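Local coordinates for DynE7 (Micromonospora chersina, PDB 2XEM), which belongs to the hot-dog fold thioesterases and probably releases a polyene intermediate from its thioester during biosynthesis of the enediyne antitumour agent dynemicin, at residues E42-D47 and A136-A141; D100-A105 and P109-Q114; H93-S98 and R140-Y145; H15-D20 and L34-H39. All coordinates share one frame; numbering follows the deposited sequence.

Contact 1 (E42-D47 and A136-A141)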
loop_
_atom_site.group_PDB
_atom_site.type_symbol
_atom_site.label_atom_id
_atom_site.label_comp_id
_atom_site.label_asym_id
_atom_site.label_seq_id
_atom_site.Cartn_x
_atom_site.Cartn_y
_atom_site.Cartn_z
ATOM N N GLU D 42 9.009 -14.171 0.970
ATOM C CA GLU D 42 8.319 -14.844 -0.134
ATOM C C GLU D 42 9.268 -15.179 -1.286
ATOM O O GLU D 42 9.166 -16.262 -1.828
ATOM C CB GLU D 42 7.178 -13.986 -0.656
ATOM C CG GLU D 42 5.985 -13.889 0.266
ATOM C CD GLU D 42 5.080 -12.756 -0.176
ATOM O OE1 GLU D 42 4.589 -12.030 0.709
ATOM O OE2 GLU D 42 4.895 -12.565 -1.401
ATOM N N HIS D 43 10.157 -14.238 -1.673
ATOM C CA HIS D 43 11.167 -14.422 -2.727
ATOM C C HIS D 43 12.106 -15.573 -2.285
ATOM O O HIS D 43 12.441 -16.437 -3.097
ATOM C CB HIS D 43 11.920 -13.095 -2.984
ATOM C CG HIS D 43 12.799 -13.024 -4.211
ATOM N ND1 HIS D 43 12.884 -14.077 -5.150
ATOM C CD2 HIS D 43 13.644 -12.032 -4.605
ATOM C CE1 HIS D 43 13.727 -13.658 -6.091
ATOM N NE2 HIS D 43 14.215 -12.438 -5.803
ATOM N N PHE D 44 12.468 -15.615 -0.997
ATOM C CA PHE D 44 13.268 -16.678 -0.399
ATOM C C PHE D 44 12.639 -18.052 -0.611
ATOM O O PHE D 44 13.319 -18.956 -1.083
ATOM C CB PHE D 44 13.529 -16.426 1.100
ATOM C CG PHE D 44 14.365 -17.527 1.719
ATOM C CD1 PHE D 44 15.741 -17.566 1.527
ATOM C CD2 PHE D 44 13.768 -18.553 2.448
ATOM C CE1 PHE D 44 16.509 -18.602 2.061
ATOM C CE2 PHE D 44 14.537 -19.616 2.950
ATOM C CZ PHE D 44 15.899 -19.620 2.764
ATOM N N LEU D 45 11.355 -18.199 -0.270
ATOM C CA LEU D 45 10.573 -19.403 -0.542
ATOM C C LEU D 45 10.567 -19.791 -2.013
ATOM O O LEU D 45 10.780 -20.954 -2.305
ATOM C CB LEU D 45 9.128 -19.254 -0.030
ATOM C CG LEU D 45 8.923 -19.008 1.461
ATOM C CD1 LEU D 45 7.474 -18.730 1.759
ATOM C CD2 LEU D 45 9.398 -20.158 2.302
ATOM N N ALA D 46 10.333 -18.827 -2.945
ATOM C CA ALA D 46 10.335 -19.138 -4.390
ATOM C C ALA D 46 11.719 -19.640 -4.876
ATOM O O ALA D 46 11.793 -20.550 -5.711
ATOM C CB ALA D 46 9.868 -17.928 -5.206
ATOM N N ASP D 47 12.802 -19.079 -4.325
ATOM C CA ASP D 47 14.166 -19.436 -4.703
ATOM C C ASP D 47 14.647 -20.733 -4.066
ATOM O O ASP D 47 15.341 -21.504 -4.716
ATOM C CB ASP D 47 15.143 -18.303 -4.323
ATOM C CG ASP D 47 15.071 -17.074 -5.199
ATOM O OD1 ASP D 47 14.545 -17.177 -6.331
ATOM O OD2 ASP D 47 15.539 -16.004 -4.754
ATOM N N ALA D 136 10.541 -29.505 6.572
ATOM C CA ALA D 136 11.957 -29.889 6.438
ATOM C C ALA D 136 12.688 -29.046 5.376
ATOM O O ALA D 136 13.790 -28.570 5.625
ATOM C CB ALA D 136 12.052 -31.360 6.107
ATOM N N GLU D 137 12.022 -28.805 4.227
ATOM C CA GLU D 137 12.567 -28.052 3.104
ATOM C C GLU D 137 12.931 -26.618 3.510
ATOM O O GLU D 137 13.985 -26.114 3.096
ATOM C CB GLU D 137 11.554 -28.041 1.953
ATOM C CG GLU D 137 12.070 -27.358 0.703
ATOM C CD GLU D 137 11.056 -27.189 -0.410
ATOM O OE1 GLU D 137 11.491 -27.028 -1.568
ATOM O OE2 GLU D 137 9.836 -27.237 -0.142
ATOM N N LEU D 138 12.060 -25.976 4.319
ATOM C CA LEU D 138 12.265 -24.625 4.806
ATOM C C LEU D 138 13.376 -24.592 5.871
ATOM O O LEU D 138 14.233 -23.723 5.813
ATOM C CB LEU D 138 10.934 -24.043 5.345
ATOM C CG LEU D 138 10.934 -22.613 5.888
ATOM C CD1 LEU D 138 11.614 -21.612 4.886
ATOM C CD2 LEU D 138 9.512 -22.168 6.194
ATOM N N ARG D 139 13.364 -25.534 6.828
ATOM C CA ARG D 139 14.442 -25.701 7.813
ATOM C C ARG D 139 15.809 -25.764 7.095
ATOM O O ARG D 139 16.719 -24.990 7.408
ATOM C CB ARG D 139 14.216 -27.003 8.637
ATOM C CG ARG D 139 15.086 -27.103 9.887
ATOM C CD ARG D 139 15.504 -28.532 10.208
ATOM N NE ARG D 139 16.542 -28.613 11.247
ATOM C CZ ARG D 139 17.854 -28.476 11.035
ATOM N NH1 ARG D 139 18.317 -28.205 9.818
ATOM N NH2 ARG D 139 18.710 -28.592 12.043
ATOM N N ARG D 140 15.911 -26.675 6.121
ATOM C CA ARG D 140 17.051 -26.907 5.246
ATOM C C ARG D 140 17.509 -25.592 4.548
ATOM O O ARG D 140 18.679 -25.234 4.591
ATOM C CB ARG D 140 16.622 -27.970 4.210
ATOM C CG ARG D 140 17.702 -28.806 3.632
ATOM C CD ARG D 140 17.163 -30.112 3.066
ATOM N NE ARG D 140 16.298 -29.938 1.886
ATOM C CZ ARG D 140 15.072 -30.450 1.761
ATOM N NH1 ARG D 140 14.542 -31.178 2.738
ATOM N NH2 ARG D 140 14.367 -30.236 0.665
ATOM N N ALA D 141 16.573 -24.874 3.948
ATOM C CA ALA D 141 16.844 -23.645 3.189
ATOM C C ALA D 141 17.333 -22.488 4.115
ATOM O O ALA D 141 18.358 -21.845 3.824
ATOM C CB ALA D 141 15.601 -23.236 2.410
#
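Phe44 and Leu45 meet Leu138 and Ala141 in a buried helix-to-helix contact of apolar side chains, with no hydrogen bond across it, in a hot-dog fold, where the long helix 32-48, the filling wrapped by the antiparallel sheet, receives the C-terminal helix 136-143. The short axes run at 104° and stay 10.9 Å apart at their closest, a wide spacing, bridged mainly by Phe44 and the two leucines. Phe44 does most of the bridging: with CG anti to the backbone N (chi1 -180°), its ring reaches outward and presents an edge to the other helix. Ala141 receives that edge, its carbonyl carbon lying in the ring plane 3.5 Å from Phe44 CZ, while its CB also packs 3.6 Å from the same CZ. The second anchor is Leu138, one helical turn earlier. Neighbouring layers complete the setting, since Phe44 also meets Tyr11 edge-to-face and touches Met85 of the sheet, and Leu45 and Leu138 both reach Val52 of helix 50-55. The contact illustrates how a single branch can serve two partners: Leu138 CD1 lies 4.0 Å from Phe44 CE2 and 3.7 Å from Leu45 CD2.

Contact 2 (D100-A105 and P109-Q114)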
loop_
_atom_site.group_PDB
_atom_site.type_symbol
_atom_site.label_atom_id
_atom_site.label_comp_id
_atom_site.label_asym_id
_atom_site.label_seq_id
_atom_site.Cartn_x
_atom_site.Cartn_y
_atom_site.Cartn_z
ATOM N N ASP D 100 19.079 -6.707 7.079
ATOM C CA ASP D 100 19.788 -5.474 6.811
ATOM C C ASP D 100 19.195 -4.883 5.542
ATOM O O ASP D 100 18.962 -5.617 4.584
ATOM C CB ASP D 100 21.288 -5.728 6.588
ATOM C CG ASP D 100 22.130 -5.947 7.842
ATOM O OD1 ASP D 100 21.582 -5.840 8.968
ATOM O OD2 ASP D 100 23.340 -6.179 7.699
ATOM N N TYR D 101 18.932 -3.566 5.532
ATOM C CA TYR D 101 18.431 -2.906 4.318
ATOM C C TYR D 101 19.541 -2.008 3.834
ATOM O O TYR D 101 19.829 -0.987 4.461
ATOM C CB TYR D 101 17.194 -2.053 4.595
ATOM C CG TYR D 101 16.026 -2.769 5.231
ATOM C CD1 TYR D 101 14.887 -3.059 4.496
ATOM C CD2 TYR D 101 16.015 -3.055 6.601
ATOM C CE1 TYR D 101 13.762 -3.616 5.098
ATOM C CE2 TYR D 101 14.905 -3.637 7.209
ATOM C CZ TYR D 101 13.773 -3.890 6.459
ATOM O OH TYR D 101 12.640 -4.359 7.060
ATOM N N VAL D 102 20.181 -2.407 2.740
ATOM C CA VAL D 102 21.368 -1.726 2.243
ATOM C C VAL D 102 21.074 -1.084 0.886
ATOM O O VAL D 102 20.755 -1.800 -0.073
ATOM C CB VAL D 102 22.597 -2.679 2.207
ATOM C CG1 VAL D 102 23.855 -1.944 1.729
ATOM C CG2 VAL D 102 22.836 -3.322 3.588
ATOM N N ARG D 103 21.157 0.261 0.807
ATOM C CA ARG D 103 21.152 0.914 -0.503
ATOM C C ARG D 103 22.487 0.620 -1.196
ATOM O O ARG D 103 23.536 0.952 -0.644
ATOM C CB ARG D 103 20.905 2.441 -0.403
ATOM C CG ARG D 103 21.065 3.141 -1.766
ATOM C CD ARG D 103 20.728 4.610 -1.775
ATOM N NE ARG D 103 21.481 5.369 -0.784
ATOM C CZ ARG D 103 20.922 6.145 0.137
ATOM N NH1 ARG D 103 19.599 6.283 0.189
ATOM N NH2 ARG D 103 21.680 6.795 1.011
ATOM N N VAL D 104 22.435 -0.009 -2.384
ATOM C CA VAL D 104 23.618 -0.332 -3.193
ATOM C C VAL D 104 23.765 0.586 -4.406
ATOM O O VAL D 104 24.804 0.585 -5.042
ATOM C CB VAL D 104 23.693 -1.829 -3.577
ATOM C CG1 VAL D 104 23.856 -2.690 -2.325
ATOM C CG2 VAL D 104 22.472 -2.262 -4.401
ATOM N N ALA D 105 22.711 1.344 -4.746
ATOM C CA ALA D 105 22.770 2.342 -5.820
ATOM C C ALA D 105 21.624 3.343 -5.646
ATOM O O ALA D 105 20.569 2.960 -5.135
ATOM C CB ALA D 105 22.707 1.676 -7.201
ATOM N N PRO D 109 27.514 2.124 -0.812
ATOM C CA PRO D 109 26.634 1.244 -0.015
ATOM C C PRO D 109 26.292 1.874 1.338
ATOM O O PRO D 109 27.198 2.289 2.062
ATOM C CB PRO D 109 27.451 -0.042 0.144
ATOM C CG PRO D 109 28.413 -0.025 -0.988
ATOM C CD PRO D 109 28.739 1.418 -1.246
ATOM N N THR D 110 24.989 1.986 1.652
ATOM C CA THR D 110 24.510 2.648 2.856
ATOM C C THR D 110 23.490 1.772 3.564
ATOM O O THR D 110 22.487 1.369 2.966
ATOM C CB THR D 110 23.953 4.055 2.504
ATOM O OG1 THR D 110 24.940 4.770 1.750
ATOM C CG2 THR D 110 23.571 4.880 3.754
ATOM N N LEU D 111 23.754 1.458 4.846
ATOM C CA LEU D 111 22.781 0.776 5.695
ATOM C C LEU D 111 21.637 1.741 6.028
ATOM O O LEU D 111 21.814 2.686 6.797
ATOM C CB LEU D 111 23.454 0.235 6.987
ATOM C CG LEU D 111 22.560 -0.610 7.916
ATOM C CD1 LEU D 111 22.170 -1.931 7.261
ATOM C CD2 LEU D 111 23.239 -0.852 9.269
ATOM N N LEU D 112 20.475 1.517 5.434
ATOM C CA LEU D 112 19.300 2.374 5.646
ATOM C C LEU D 112 18.620 2.059 6.940
ATOM O O LEU D 112 18.130 2.957 7.614
ATOM C CB LEU D 112 18.288 2.218 4.489
ATOM C CG LEU D 112 18.768 2.648 3.076
ATOM C CD1 LEU D 112 17.628 2.556 2.060
ATOM C CD2 LEU D 112 19.352 4.049 3.073
ATOM N N ALA D 113 18.604 0.771 7.301
ATOM C CA ALA D 113 17.736 0.229 8.330
ATOM C C ALA D 113 18.138 -1.186 8.641
ATOM O O ALA D 113 18.861 -1.829 7.858
ATOM C CB ALA D 113 16.283 0.241 7.848
ATOM N N GLN D 114 17.690 -1.677 9.810
ATOM C CA GLN D 114 17.741 -3.105 10.122
ATOM C C GLN D 114 16.369 -3.529 10.623
ATOM O O GLN D 114 15.567 -2.686 11.026
ATOM C CB GLN D 114 18.842 -3.436 11.142
ATOM C CG GLN D 114 20.267 -3.301 10.560
ATOM C CD GLN D 114 21.317 -3.494 11.601
ATOM O OE1 GLN D 114 21.320 -2.843 12.637
ATOM N NE2 GLN D 114 22.247 -4.399 11.344
#
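The ring of Tyr101 takes the backbone of Ala113 at its edge, whereas the guanidinium of Arg103 has Leu112 CD2 over one face. Ala113 O lies in the plane of the Tyr101 ring, 3.3 Å from CD2, and Ala113 CB packs 3.5 Å from that same CD2. Over the Arg103 group, Leu112 CD2 stands 3.7 Å from NH1, an apolar lid on a cation whose NH1 is paired with Asp79. Both residues belong to the beta hairpin of strands 94-105 and 110-124, laced by backbone bonds in which Tyr101 N reaches Ala113 O and Arg103 and Thr110 form a hydrogen-bonded pair. Between these rungs Leu112 and Ala113 both face Tyr101, a classic beta bulge, and Leu112 N gives a 2.8 Å bond to Tyr101 O. On the other face of the ladder, beside Val102 and Leu111, Gln114 NE2 binds Asp100 OD1 at 2.9 Å, meeting the carboxylate on its syn side but 33° out of its plane. Side-chain polarity adds to the backbone ladder on both faces: Gln114 bonds Asp100 through NE2 and Tyr72 through OE1, while Tyr101 OH is bound by Tyr33 O and Gln37 of the central helix, tying sheet to helix.

Contact 3 (H93-S98 and R140-Y145)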
loop_
_atom_site.group_PDB
_atom_site.type_symbol
_atom_site.label_atom_id
_atom_site.label_comp_id
_atom_site.label_asym_id
_atom_site.label_seq_id
_atom_site.Cartn_x
_atom_site.Cartn_y
_atom_site.Cartn_z
ATOM N N HIS D 93 7.932 -24.598 15.880
ATOM C CA HIS D 93 7.142 -24.101 14.751
ATOM C C HIS D 93 7.489 -22.623 14.424
ATOM O O HIS D 93 6.963 -22.093 13.457
ATOM C CB HIS D 93 5.617 -24.306 15.011
ATOM C CG HIS D 93 5.025 -23.366 16.002
ATOM N ND1 HIS D 93 4.109 -22.404 15.623
ATOM C CD2 HIS D 93 5.237 -23.269 17.330
ATOM C CE1 HIS D 93 3.799 -21.751 16.733
ATOM N NE2 HIS D 93 4.451 -22.239 17.784
ATOM N N ARG D 94 8.354 -21.972 15.228
ATOM C CA ARG D 94 8.724 -20.567 15.033
ATOM C C ARG D 94 10.072 -20.346 14.353
ATOM O O ARG D 94 11.022 -21.095 14.570
ATOM C CB ARG D 94 8.665 -19.783 16.331
ATOM C CG ARG D 94 7.267 -19.388 16.712
ATOM C CD ARG D 94 7.298 -18.971 18.172
ATOM N NE ARG D 94 5.971 -18.601 18.656
ATOM C CZ ARG D 94 5.697 -17.550 19.423
ATOM N NH1 ARG D 94 6.671 -16.747 19.835
ATOM N NH2 ARG D 94 4.448 -17.300 19.795
ATOM N N ILE D 95 10.137 -19.296 13.534
ATOM C CA ILE D 95 11.315 -18.880 12.777
ATOM C C ILE D 95 11.535 -17.400 13.061
ATOM O O ILE D 95 10.665 -16.591 12.761
ATOM C CB ILE D 95 11.107 -19.121 11.235
ATOM C CG1 ILE D 95 10.786 -20.604 10.902
ATOM C CG2 ILE D 95 12.303 -18.600 10.437
ATOM C CD1 ILE D 95 10.077 -20.802 9.558
ATOM N N ALA D 96 12.705 -17.044 13.586
ATOM C CA ALA D 96 13.125 -15.651 13.740
ATOM C C ALA D 96 14.160 -15.346 12.674
ATOM O O ALA D 96 15.146 -16.068 12.540
ATOM C CB ALA D 96 13.696 -15.417 15.138
ATOM N N MET D 97 13.888 -14.313 11.871
ATOM C CA MET D 97 14.734 -13.803 10.786
ATOM C C MET D 97 15.164 -12.396 11.113
ATOM O O MET D 97 14.415 -11.687 11.781
ATOM C CB MET D 97 13.937 -13.744 9.469
ATOM C CG MET D 97 13.653 -15.103 8.869
ATOM S SD MET D 97 12.240 -15.010 7.746
ATOM C CE MET D 97 10.864 -14.919 8.993
ATOM N N SER D 98 16.359 -11.996 10.652
ATOM C CA SER D 98 16.850 -10.618 10.729
ATOM C C SER D 98 17.178 -10.073 9.345
ATOM O O SER D 98 17.400 -10.841 8.408
ATOM C CB SER D 98 18.054 -10.497 11.668
ATOM O OG SER D 98 19.093 -11.373 11.259
ATOM N N ARG D 140 15.911 -26.675 6.121
ATOM C CA ARG D 140 17.051 -26.907 5.246
ATOM C C ARG D 140 17.509 -25.592 4.548
ATOM O O ARG D 140 18.679 -25.234 4.591
ATOM C CB ARG D 140 16.622 -27.970 4.210
ATOM C CG ARG D 140 17.702 -28.806 3.632
ATOM C CD ARG D 140 17.163 -30.112 3.066
ATOM N NE ARG D 140 16.298 -29.938 1.886
ATOM C CZ ARG D 140 15.072 -30.450 1.761
ATOM N NH1 ARG D 140 14.542 -31.178 2.738
ATOM N NH2 ARG D 140 14.367 -30.236 0.665
ATOM N N ALA D 141 16.573 -24.874 3.948
ATOM C CA ALA D 141 16.844 -23.645 3.189
ATOM C C ALA D 141 17.333 -22.488 4.115
ATOM O O ALA D 141 18.358 -21.845 3.824
ATOM C CB ALA D 141 15.601 -23.236 2.410
ATOM N N LEU D 142 16.624 -22.252 5.241
ATOM C CA LEU D 142 17.006 -21.193 6.205
ATOM C C LEU D 142 18.344 -21.451 6.897
ATOM O O LEU D 142 19.071 -20.500 7.156
ATOM C CB LEU D 142 15.944 -20.995 7.274
ATOM C CG LEU D 142 14.618 -20.375 6.876
ATOM C CD1 LEU D 142 13.609 -20.682 7.934
ATOM C CD2 LEU D 142 14.741 -18.849 6.640
ATOM N N SER D 143 18.681 -22.731 7.185
ATOM C CA SER D 143 19.919 -23.064 7.892
ATOM C C SER D 143 21.177 -22.676 7.122
ATOM O O SER D 143 22.219 -22.484 7.728
ATOM C CB SER D 143 19.926 -24.528 8.312
ATOM O OG SER D 143 18.857 -24.719 9.223
ATOM N N ARG D 144 21.071 -22.471 5.816
ATOM C CA ARG D 144 22.200 -22.001 4.992
ATOM C C ARG D 144 22.550 -20.535 5.258
ATOM O O ARG D 144 23.637 -20.092 4.897
ATOM C CB ARG D 144 21.927 -22.231 3.500
ATOM C CG ARG D 144 21.732 -23.714 3.157
ATOM C CD ARG D 144 21.920 -24.032 1.677
ATOM N NE ARG D 144 20.975 -23.308 0.819
ATOM C CZ ARG D 144 19.797 -23.779 0.425
ATOM N NH1 ARG D 144 19.396 -24.987 0.804
ATOM N NH2 ARG D 144 19.013 -23.051 -0.356
ATOM N N TYR D 145 21.626 -19.785 5.902
ATOM C CA TYR D 145 21.803 -18.364 6.218
ATOM C C TYR D 145 21.763 -18.098 7.727
ATOM O O TYR D 145 21.347 -17.009 8.141
ATOM C CB TYR D 145 20.741 -17.512 5.479
ATOM C CG TYR D 145 20.747 -17.746 3.983
ATOM C CD1 TYR D 145 21.659 -17.092 3.156
ATOM C CD2 TYR D 145 19.911 -18.690 3.406
ATOM C CE1 TYR D 145 21.681 -17.317 1.780
ATOM C CE2 TYR D 145 19.933 -18.932 2.032
ATOM C CZ TYR D 145 20.806 -18.235 1.223
ATOM O OH TYR D 145 20.797 -18.485 -0.129
#
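Leu142 drives one methyl into Ile95, and this is where the contact between strand 94-105 and helix 136-143 is tight. The C-terminal helix packs against strand 94-105 of the sheet of the hot-dog fold here, and although only 114 Å² is buried in all, every residue that touches is itself buried. Leu142 CD1 does nearly all the work. It sits 3.5 Å from Ile95 CG2 and 3.9 Å from Ile95 CD1, with CG1 a little farther, so that one methyl is held in the fork of the isoleucine. The fork opens this way because chi1 of -57° sets Ile95 CG1 beside the backbone N and leaves CG2 anti to it. Packing slackens toward Met97, whose CG approaches Leu142 CD2 no closer than 4.5 Å; the methionine spends its flank on Met85, Gln117 and Val119 of the sheet instead.

Away from Leu142 the character changes. Arg140 and Arg144 are exposed, Ser143 OG bonds Arg139 O, and Tyr145 N bonds Leu142 O at 2.9 Å. Phe44 and Leu87, by contrast, help wall in the apolar side, covering Leu142 and Ile95 respectively. No hydrogen bond crosses between the segments. Union of strand and helix at this point therefore rests on the shape of branched aliphatic groups and their shielding from water, while the exposed arginines take no part in it.

Contact 4 (H15-D20 and L34-H39)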
loop_
_atom_site.group_PDB
_atom_site.type_symbol
_atom_site.label_atom_id
_atom_site.label_comp_id
_atom_site.label_asym_id
_atom_site.label_seq_id
_atom_site.Cartn_x
_atom_site.Cartn_y
_atom_site.Cartn_z
ATOM N N HIS D 15 15.213 -4.745 -4.165
ATOM C CA HIS D 15 14.015 -3.930 -4.313
ATOM C C HIS D 15 14.366 -2.538 -4.830
ATOM O O HIS D 15 15.222 -1.882 -4.272
ATOM C CB HIS D 15 13.226 -3.884 -2.990
ATOM C CG HIS D 15 12.165 -2.833 -2.962
ATOM N ND1 HIS D 15 12.460 -1.603 -2.442
ATOM C CD2 HIS D 15 10.892 -2.806 -3.427
ATOM C CE1 HIS D 15 11.402 -0.851 -2.626
ATOM N NE2 HIS D 15 10.424 -1.515 -3.181
ATOM N N VAL D 16 13.718 -2.096 -5.904
ATOM C CA VAL D 16 13.875 -0.720 -6.380
ATOM C C VAL D 16 12.722 0.110 -5.784
ATOM O O VAL D 16 11.557 -0.242 -5.960
ATOM C CB VAL D 16 13.974 -0.628 -7.930
ATOM C CG1 VAL D 16 14.036 0.832 -8.406
ATOM C CG2 VAL D 16 15.193 -1.424 -8.442
ATOM N N VAL D 17 13.061 1.204 -5.076
ATOM C CA VAL D 17 12.062 2.084 -4.455
ATOM C C VAL D 17 11.210 2.772 -5.531
ATOM O O VAL D 17 11.749 3.392 -6.482
ATOM C CB VAL D 17 12.694 3.114 -3.500
ATOM C CG1 VAL D 17 11.617 4.040 -2.902
ATOM C CG2 VAL D 17 13.512 2.425 -2.381
ATOM N N THR D 18 9.883 2.684 -5.368
ATOM C CA THR D 18 8.965 3.357 -6.302
ATOM C C THR D 18 8.378 4.600 -5.663
ATOM O O THR D 18 8.400 4.729 -4.433
ATOM C CB THR D 18 7.922 2.360 -6.852
ATOM O OG1 THR D 18 7.324 1.693 -5.732
ATOM C CG2 THR D 18 8.550 1.294 -7.767
ATOM N N PHE D 19 7.825 5.512 -6.473
ATOM C CA PHE D 19 7.230 6.747 -5.953
ATOM C C PHE D 19 6.121 6.520 -4.950
ATOM O O PHE D 19 5.989 7.308 -4.004
ATOM C CB PHE D 19 6.724 7.642 -7.097
ATOM C CG PHE D 19 7.760 8.612 -7.604
ATOM C CD1 PHE D 19 8.966 8.158 -8.140
ATOM C CD2 PHE D 19 7.510 9.982 -7.599
ATOM C CE1 PHE D 19 9.909 9.062 -8.648
ATOM C CE2 PHE D 19 8.461 10.887 -8.096
ATOM C CZ PHE D 19 9.665 10.422 -8.589
ATOM N N ASP D 20 5.315 5.459 -5.143
ATOM C CA ASP D 20 4.214 5.151 -4.234
ATOM C C ASP D 20 4.684 4.725 -2.838
ATOM O O ASP D 20 3.852 4.611 -1.928
ATOM C CB ASP D 20 3.225 4.143 -4.846
ATOM C CG ASP D 20 3.753 2.730 -5.110
ATOM O OD1 ASP D 20 3.009 1.932 -5.622
ATOM O OD2 ASP D 20 4.956 2.460 -4.842
ATOM N N LEU D 34 8.660 -2.732 6.406
ATOM C CA LEU D 34 8.021 -3.963 6.903
ATOM C C LEU D 34 7.413 -4.776 5.792
ATOM O O LEU D 34 7.549 -5.980 5.839
ATOM C CB LEU D 34 6.984 -3.679 8.032
ATOM C CG LEU D 34 7.580 -3.276 9.405
ATOM C CD1 LEU D 34 8.702 -4.211 9.847
ATOM C CD2 LEU D 34 8.052 -1.799 9.418
ATOM N N HIS D 35 6.778 -4.140 4.768
ATOM C CA HIS D 35 6.324 -4.849 3.570
ATOM C C HIS D 35 7.469 -5.601 2.930
ATOM O O HIS D 35 7.286 -6.742 2.525
ATOM C CB HIS D 35 5.711 -3.897 2.512
ATOM C CG HIS D 35 4.383 -3.369 2.889
ATOM N ND1 HIS D 35 3.244 -3.898 2.376
ATOM C CD2 HIS D 35 4.070 -2.321 3.679
ATOM C CE1 HIS D 35 2.255 -3.197 2.894
ATOM N NE2 HIS D 35 2.716 -2.246 3.702
ATOM N N TRP D 36 8.657 -4.956 2.844
ATOM C CA TRP D 36 9.834 -5.517 2.202
ATOM C C TRP D 36 10.347 -6.796 2.868
ATOM O O TRP D 36 10.924 -7.629 2.178
ATOM C CB TRP D 36 10.955 -4.487 2.109
ATOM C CG TRP D 36 10.629 -3.248 1.323
ATOM C CD1 TRP D 36 9.567 -3.047 0.479
ATOM C CD2 TRP D 36 11.381 -2.037 1.321
ATOM N NE1 TRP D 36 9.600 -1.775 -0.025
ATOM C CE2 TRP D 36 10.706 -1.128 0.471
ATOM C CE3 TRP D 36 12.577 -1.624 1.955
ATOM C CZ2 TRP D 36 11.184 0.157 0.233
ATOM C CZ3 TRP D 36 13.027 -0.327 1.752
ATOM C CH2 TRP D 36 12.346 0.542 0.890
ATOM N N GLN D 37 10.128 -6.949 4.187
ATOM C CA GLN D 37 10.405 -8.207 4.921
ATOM C C GLN D 37 9.553 -9.341 4.364
ATOM O O GLN D 37 10.062 -10.440 4.155
ATOM C CB GLN D 37 10.107 -8.035 6.415
ATOM C CG GLN D 37 11.097 -7.127 7.105
ATOM C CD GLN D 37 10.863 -7.010 8.589
ATOM O OE1 GLN D 37 9.972 -7.623 9.168
ATOM N NE2 GLN D 37 11.668 -6.203 9.240
ATOM N N GLY D 38 8.268 -9.042 4.132
ATOM C CA GLY D 38 7.315 -9.954 3.518
ATOM C C GLY D 38 7.770 -10.341 2.117
ATOM O O GLY D 38 7.837 -11.525 1.805
ATOM N N HIS D 39 8.080 -9.347 1.268
ATOM C CA HIS D 39 8.534 -9.592 -0.106
ATOM C C HIS D 39 9.794 -10.459 -0.103
ATOM O O HIS D 39 9.931 -11.384 -0.912
ATOM C CB HIS D 39 8.869 -8.282 -0.826
ATOM C CG HIS D 39 7.796 -7.241 -0.849
ATOM N ND1 HIS D 39 6.478 -7.532 -0.551
ATOM C CD2 HIS D 39 7.895 -5.931 -1.132
ATOM C CE1 HIS D 39 5.818 -6.403 -0.708
ATOM N NE2 HIS D 39 6.625 -5.414 -1.043
#
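His15 and Trp36 set their rings against each other where the end of strand 11-16 passes the central helix 32-48 of the hot-dog fold. Two rotamers make the meeting possible. His15 carries CG anti to its backbone N (chi1 167°), which swings the imidazole off the strand toward the helix; Trp36 instead has CG beside its own N and opposite the carbonyl carbon (chi1 -60°), so the indole projects from the helix toward the strand. The two side chains cross at about a right angle, and the rings come together obliquely, their planes 38° apart and the imidazole and five-membered ring centroids 3.8 Å from each other. His15 ND1 lies over one face of the indole, 3.4 Å from Trp36 CE2. The exact spacing is doubtful, because part of this pair is modelled closer than carbons can sit. Farther along, Val17 CG2 packs obliquely against the six-membered ring, 4.0 Å from Trp36 CH2.

The turn that follows the strand is fastened by its own side chains: Thr18 OG1 donates to Asp20 OD2 at 2.6 Å on the syn side of the carboxylate, while Asp20 OD1 bonds to His35 of the second subunit. Although Trp36 NE1 and His15 NE2 come near each other, they do not bond; both turn to Glu21 OE2, with a hydrogen bond from the indole and a weak one from the imidazole. One carboxylate oxygen is thus shared by two ring nitrogens, consistent with a part in setting their orientation.

Helix 32-48 is common ground for contacts 1 and 4, which lie on opposite sides of the chain's centre. Contacts 1 and 3 share Arg140 and Ala141 on helix 136-143, and they merge into one apolar layer, Leu138 CD2 packing on Ile95 CD1 at 3.7 Å. Contacts 1, 3 and 4 are all buried with no hydrogen bond across; 1 and 3 are packing of aliphatic and aromatic groups, 4 an aromatic pair with polar partners from its own chain and from other subunits. Contact 2, only partly buried, is a hairpin dominated by backbone hydrogen bonds, yet it meets contact 4 through Tyr101, whose ring packs on Trp36. Strand 94-105 is hydrogen-bonded to its partner strand in contact 2 and meets a helix through aliphatic side chains in contact 3.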